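Particle-associated glycoside hydrolase (Acinetobacter phage Fri1, PDB 6C72) probably degrades the capsular polysaccharide of Acinetobacter baumannii as a tailspike depolymerase, helping the phage reach and enter its host cell. Local coordinates at residues Leu495-Lys500 with Ile570-Asn575; Gly525-Val530 with Pro552-Lys557. All coordinates share one frame; numbering follows the deposited sequence.

Overall arrangement
Both contacts lie in the small C-terminal beta domain, their centres each about 62 Å from the centre of the chain, beyond the long stack of parallel strands. Their centres are about 10 Å apart. Contact 2 falls within the sequence that separates the two segments of contact 1. Contact 1 is a surface contact between two loops, with a zinc ion on each. Contact 2 is buried and joins the start of strand 528-536 to the turn leading into strand 556-561, next to a second subunit. Water and metal mark the first, apolar packing and a subunit interface the second. They touch where Thr571 OG1 lies 2.7 Å from Leu553 O, a probable hydrogen bond.

Contact 1: residues Leu495-Lys500 with Ile570-Asn575; sequences LDLNFK and ITLSAN. With ZN (zinc ion), chain L; ZN (zinc ion), chain G.
Leu495 and Asn575 meet through their backbones. Leu495 N donates to Asn575 O at 2.8 Å, nearly straight and in the carbonyl plane. The side chains of Leu497 and Leu572 cross at about a right angle, with Leu497 CG 3.8 Å from Leu572 CD2. The same CD2 also reaches the backbone of Asp496. Leu497 CD2 turns the other way and rests on Ile570 O at 3.3 Å. A water between Leu495 O and Thr571 O can donate to either, the second bond being weak, but it has more acceptors in reach than protons.

Two zinc ions lie outside this first shell. Asn575 OD1 binds one of them at 2.1 Å. Its CG stands between the backbone N and the carbonyl carbon (chi1 57°), which carries the amide away from residues 495-500 to the metal. Asp519 and a water also bind this zinc, and Thr521 and Ser573 belong to the same site. Asn494 OD1 takes a hydrogen bond from Asn575 ND2. The other zinc is bound by Asp496 OD2 at 2.1 Å and by two waters. One of these waters donates to Asp496 OD1, and the other accepts from Lys500 NZ. Asp496 OD1 also accepts from Asn498 N at 3.0 Å on its anti side, forming an Asx turn that probably steadies the carboxylate. On the facing loop, Ala574 N bonds to Thr571 O and closes a type I turn. The zinc ions probably polarise the amide and the carboxylate, but neither metal bridges the loops: the backbone bond and the leucine contacts join them, perhaps helped by the water.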
loop_
_atom_site.group_PDB
_atom_site.type_symbol
_atom_site.label_atom_id
_atom_site.label_comp_id
_atom_site.label_asym_id
_atom_site.label_seq_id
_atom_site.Cartn_x
_atom_site.Cartn_y
_atom_site.Cartn_z
ATOM N N LEU A 495 -30.369 9.070 -49.732
ATOM C CA LEU A 495 -30.376 9.568 -51.103
ATOM C C LEU A 495 -31.768 10.033 -51.519
ATOM O O LEU A 495 -32.770 9.350 -51.281
ATOM C CB LEU A 495 -29.893 8.494 -52.082
ATOM C CG LEU A 495 -28.465 7.966 -51.901
ATOM C CD1 LEU A 495 -28.080 7.030 -53.029
ATOM C CD2 LEU A 495 -27.462 9.123 -51.814
ATOM N N ASP A 496 -31.819 11.175 -52.194
ATOM C CA ASP A 496 -33.028 11.667 -52.821
ATOM C C ASP A 496 -32.831 11.595 -54.333
ATOM O O ASP A 496 -31.890 10.958 -54.813
ATOM C CB ASP A 496 -33.343 13.069 -52.292
ATOM C CG ASP A 496 -32.162 14.013 -52.402
ATOM O OD1 ASP A 496 -31.558 14.102 -53.486
ATOM O OD2 ASP A 496 -31.800 14.635 -51.389
ATOM N N LEU A 497 -33.696 12.272 -55.093
ATOM C CA LEU A 497 -33.648 12.139 -56.548
ATOM C C LEU A 497 -32.578 12.996 -57.209
ATOM O O LEU A 497 -32.317 12.805 -58.403
ATOM C CB LEU A 497 -34.999 12.476 -57.172
ATOM C CG LEU A 497 -36.149 11.638 -56.620
ATOM C CD1 LEU A 497 -37.459 11.929 -57.390
ATOM C CD2 LEU A 497 -35.786 10.160 -56.638
ATOM N N ASN A 498 -31.938 13.906 -56.479
ATOM C CA ASN A 498 -30.883 14.729 -57.054
ATOM C C ASN A 498 -29.542 14.058 -56.793
ATOM O O ASN A 498 -29.311 13.528 -55.706
ATOM C CB ASN A 498 -30.871 16.132 -56.425
ATOM C CG ASN A 498 -32.116 16.963 -56.754
ATOM O OD1 ASN A 498 -32.619 16.941 -57.876
ATOM N ND2 ASN A 498 -32.619 17.690 -55.758
ATOM N N PHE A 499 -28.655 14.097 -57.786
ATOM C CA PHE A 499 -27.303 13.593 -57.587
ATOM C C PHE A 499 -26.600 14.414 -56.522
ATOM O O PHE A 499 -26.684 15.644 -56.513
ATOM C CB PHE A 499 -26.497 13.646 -58.883
ATOM C CG PHE A 499 -26.614 12.405 -59.726
ATOM C CD1 PHE A 499 -25.978 11.230 -59.346
ATOM C CD2 PHE A 499 -27.372 12.404 -60.877
ATOM C CE1 PHE A 499 -26.073 10.091 -60.117
ATOM C CE2 PHE A 499 -27.482 11.259 -61.648
ATOM C CZ PHE A 499 -26.828 10.102 -61.266
ATOM N N LYS A 500 -25.891 13.729 -55.633
ATOM C CA LYS A 500 -25.204 14.354 -54.513
ATOM C C LYS A 500 -23.780 13.817 -54.446
ATOM O O LYS A 500 -23.577 12.601 -54.417
ATOM C CB LYS A 500 -25.963 14.080 -53.211
ATOM C CG LYS A 500 -25.132 14.203 -51.961
ATOM C CD LYS A 500 -26.010 14.270 -50.701
ATOM C CE LYS A 500 -26.882 13.022 -50.549
ATOM N NZ LYS A 500 -27.303 12.822 -49.130
ATOM N N ILE A 570 -33.704 6.638 -56.939
ATOM C CA ILE A 570 -34.643 6.569 -58.046
ATOM C C ILE A 570 -36.069 6.828 -57.583
ATOM O O ILE A 570 -36.840 7.499 -58.269
ATOM C CB ILE A 570 -34.543 5.195 -58.744
ATOM C CG1 ILE A 570 -33.109 4.929 -59.199
ATOM C CG2 ILE A 570 -35.502 5.123 -59.916
ATOM C CD1 ILE A 570 -32.921 3.562 -59.863
ATOM N N THR A 571 -36.433 6.314 -56.418
ATOM C CA THR A 571 -37.734 6.570 -55.831
ATOM C C THR A 571 -37.523 6.975 -54.378
ATOM O O THR A 571 -36.709 6.374 -53.669
ATOM C CB THR A 571 -38.632 5.336 -55.950
ATOM O OG1 THR A 571 -38.667 4.914 -57.319
ATOM C CG2 THR A 571 -40.043 5.657 -55.498
ATOM N N LEU A 572 -38.244 8.013 -53.951
ATOM C CA LEU A 572 -37.973 8.619 -52.652
ATOM C C LEU A 572 -38.110 7.602 -51.520
ATOM O O LEU A 572 -37.327 7.620 -50.562
ATOM C CB LEU A 572 -38.898 9.814 -52.450
ATOM C CG LEU A 572 -38.509 11.022 -53.324
ATOM C CD1 LEU A 572 -39.523 12.168 -53.243
ATOM C CD2 LEU A 572 -37.119 11.519 -52.955
ATOM N N SER A 573 -39.064 6.676 -51.631
ATOM C CA SER A 573 -39.223 5.672 -50.584
ATOM C C SER A 573 -38.000 4.772 -50.483
ATOM O O SER A 573 -37.735 4.209 -49.421
ATOM C CB SER A 573 -40.476 4.828 -50.842
ATOM O OG SER A 573 -40.338 4.077 -52.042
ATOM N N ALA A 574 -37.236 4.643 -51.556
ATOM C CA ALA A 574 -36.036 3.820 -51.550
ATOM C C ALA A 574 -34.833 4.750 -51.425
ATOM O O ALA A 574 -34.171 5.109 -52.403
ATOM C CB ALA A 574 -35.985 2.955 -52.800
ATOM N N ASN A 575 -34.531 5.119 -50.177
ATOM C CA ASN A 575 -33.591 6.196 -49.903
ATOM C C ASN A 575 -32.395 5.820 -49.040
ATOM O O ASN A 575 -31.411 6.568 -49.040
ATOM C CB ASN A 575 -34.310 7.370 -49.222
ATOM C CG ASN A 575 -35.003 6.946 -47.964
ATOM O OD1 ASN A 575 -35.665 5.910 -47.941
ATOM N ND2 ASN A 575 -34.789 7.689 -46.884
HETATM ZN ZN ZN L . -36.790 4.536 -46.785
HETATM ZN ZN ZN G . -30.241 15.971 -51.706
HETATM O O HOH W 1 -34.484 8.258 -53.362
HETATM O O HOH W 2 -28.874 15.641 -53.428
HETATM O O HOH W 3 -29.440 14.734 -49.750
HETATM O O HOH W 4 -36.541 5.355 -44.639
#

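Contact 2: residues Gly525-Val530 with Pro552-Lys557; sequences GSKAYV and PLYGVK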
loop_
_atom_site.group_PDB
_atom_site.type_symbol
_atom_site.label_atom_id
_atom_site.label_comp_id
_atom_site.label_asym_id
_atom_site.label_seq_id
_atom_site.Cartn_x
_atom_site.Cartn_y
_atom_site.Cartn_z
ATOM N N GLY A 525 -38.661 -0.242 -50.160
ATOM C CA GLY A 525 -37.350 0.201 -49.754
ATOM C C GLY A 525 -36.321 -0.039 -50.837
ATOM O O GLY A 525 -36.571 -0.681 -51.856
ATOM N N SER A 526 -35.117 0.445 -50.584
ATOM C CA SER A 526 -34.070 0.340 -51.580
ATOM C C SER A 526 -33.611 -1.102 -51.755
ATOM O O SER A 526 -33.611 -1.891 -50.810
ATOM C CB SER A 526 -32.905 1.239 -51.189
ATOM O OG SER A 526 -32.581 1.053 -49.845
ATOM N N LYS A 527 -33.264 -1.451 -52.988
ATOM C CA LYS A 527 -32.703 -2.762 -53.302
ATOM C C LYS A 527 -31.561 -2.549 -54.277
ATOM O O LYS A 527 -31.789 -2.214 -55.445
ATOM C CB LYS A 527 -33.739 -3.718 -53.896
ATOM C CG LYS A 527 -34.677 -4.361 -52.893
ATOM C CD LYS A 527 -35.989 -3.644 -52.898
ATOM C CE LYS A 527 -36.981 -4.232 -51.903
ATOM N NZ LYS A 527 -38.174 -3.320 -51.961
ATOM N N ALA A 528 -30.340 -2.782 -53.811
ATOM C CA ALA A 528 -29.174 -2.566 -54.645
ATOM C C ALA A 528 -27.987 -3.257 -54.004
ATOM O O ALA A 528 -27.901 -3.366 -52.780
ATOM C CB ALA A 528 -28.870 -1.070 -54.826
ATOM N N TYR A 529 -27.106 -3.768 -54.857
ATOM C CA TYR A 529 -25.768 -4.190 -54.454
ATOM C C TYR A 529 -24.874 -3.891 -55.656
ATOM O O TYR A 529 -24.882 -4.630 -56.652
ATOM C CB TYR A 529 -25.714 -5.656 -54.045
ATOM C CG TYR A 529 -24.448 -5.999 -53.292
ATOM C CD1 TYR A 529 -23.212 -5.995 -53.938
ATOM C CD2 TYR A 529 -24.487 -6.379 -51.950
ATOM C CE1 TYR A 529 -22.041 -6.307 -53.261
ATOM C CE2 TYR A 529 -23.322 -6.715 -51.260
ATOM C CZ TYR A 529 -22.099 -6.676 -51.923
ATOM O OH TYR A 529 -20.932 -6.999 -51.255
ATOM N N VAL A 530 -24.170 -2.772 -55.580
ATOM C CA VAL A 530 -23.409 -2.222 -56.691
ATOM C C VAL A 530 -21.965 -2.076 -56.245
ATOM O O VAL A 530 -21.702 -1.561 -55.152
ATOM C CB VAL A 530 -23.990 -0.868 -57.139
ATOM C CG1 VAL A 530 -23.090 -0.192 -58.161
ATOM C CG2 VAL A 530 -25.390 -1.064 -57.680
ATOM N N PRO A 552 -34.547 -1.454 -60.928
ATOM C CA PRO A 552 -34.777 -0.282 -61.794
ATOM C C PRO A 552 -35.666 0.774 -61.169
ATOM O O PRO A 552 -35.598 1.941 -61.578
ATOM C CB PRO A 552 -35.421 -0.890 -63.047
ATOM C CG PRO A 552 -35.989 -2.200 -62.578
ATOM C CD PRO A 552 -35.062 -2.698 -61.523
ATOM N N LEU A 553 -36.481 0.412 -60.181
ATOM C CA LEU A 553 -37.327 1.363 -59.477
ATOM C C LEU A 553 -36.778 1.741 -58.104
ATOM O O LEU A 553 -36.939 2.891 -57.680
ATOM C CB LEU A 553 -38.743 0.790 -59.333
ATOM C CG LEU A 553 -39.846 1.670 -58.742
ATOM C CD1 LEU A 553 -40.140 2.870 -59.623
ATOM C CD2 LEU A 553 -41.120 0.870 -58.518
ATOM N N TYR A 554 -36.096 0.821 -57.413
ATOM C CA TYR A 554 -35.644 1.054 -56.041
ATOM C C TYR A 554 -34.126 1.062 -55.898
ATOM O O TYR A 554 -33.620 1.051 -54.763
ATOM C CB TYR A 554 -36.233 -0.010 -55.110
ATOM C CG TYR A 554 -37.739 -0.052 -55.128
ATOM C CD1 TYR A 554 -38.493 1.118 -55.010
ATOM C CD2 TYR A 554 -38.414 -1.264 -55.284
ATOM C CE1 TYR A 554 -39.878 1.084 -55.026
ATOM C CE2 TYR A 554 -39.791 -1.314 -55.303
ATOM C CZ TYR A 554 -40.524 -0.134 -55.173
ATOM O OH TYR A 554 -41.902 -0.187 -55.194
ATOM N N GLY A 555 -33.390 1.094 -57.005
ATOM C CA GLY A 555 -31.944 1.038 -56.982
ATOM C C GLY A 555 -31.288 2.396 -56.818
ATOM O O GLY A 555 -31.888 3.361 -56.334
ATOM N N VAL A 556 -30.035 2.467 -57.259
ATOM C CA VAL A 556 -29.176 3.621 -57.033
ATOM C C VAL A 556 -28.580 4.047 -58.366
ATOM O O VAL A 556 -28.396 3.229 -59.271
ATOM C CB VAL A 556 -28.051 3.307 -56.007
ATOM C CG1 VAL A 556 -27.069 2.296 -56.570
ATOM C CG2 VAL A 556 -27.331 4.579 -55.564
ATOM N N LYS A 557 -28.313 5.341 -58.491
ATOM C CA LYS A 557 -27.629 5.917 -59.640
ATOM C C LYS A 557 -26.300 6.492 -59.176
ATOM O O LYS A 557 -26.197 7.017 -58.064
ATOM C CB LYS A 557 -28.489 6.998 -60.313
ATOM C CG LYS A 557 -29.737 6.441 -60.971
ATOM C CD LYS A 557 -30.935 7.403 -60.926
ATOM C CE LYS A 557 -30.808 8.610 -61.850
ATOM N NZ LYS A 557 -32.153 9.287 -62.092
#
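Lys527 N donates to Tyr554 O at 3.1 Å, the one hydrogen bond between residues 525-530 and 552-557. The donor stands above the carbonyl plane, 53° out of it. A CA-H...O contact from Ser526 CA, at 3.3 Å, reaches the same Tyr554 O.

Polar and aromatic groups meet at one end. The side chains of Lys527 and Tyr554 run side by side and point the same way. Lys527 NZ comes within 3.9 Å of Tyr554 CD2, oblique to the ring. The lysine chain bends at chi2 (100°), and its NZ bonds back to Gly525 O at 3.1 Å. Asp537 of the second subunit gives this ammonium a salt bridge. Gly525 O also lies against Tyr554 CB, at 3.3 Å.

Apolar packing fills the other end. Val556 CG1 touches Val530 CG2 at 3.9 Å and Ala528 CB at 4.2 Å. Phe577 of strand 576-585 adds to this cluster.

Strands 528-536 and 556-561 belong to different antiparallel sheets. The contact therefore joins the two sheets of the C-terminal domain by facing side chains at the Val530 end and by a backbone bond at the Tyr554 end, an arrangement consistent with a beta-sandwich, beside a subunit interface of the trimer.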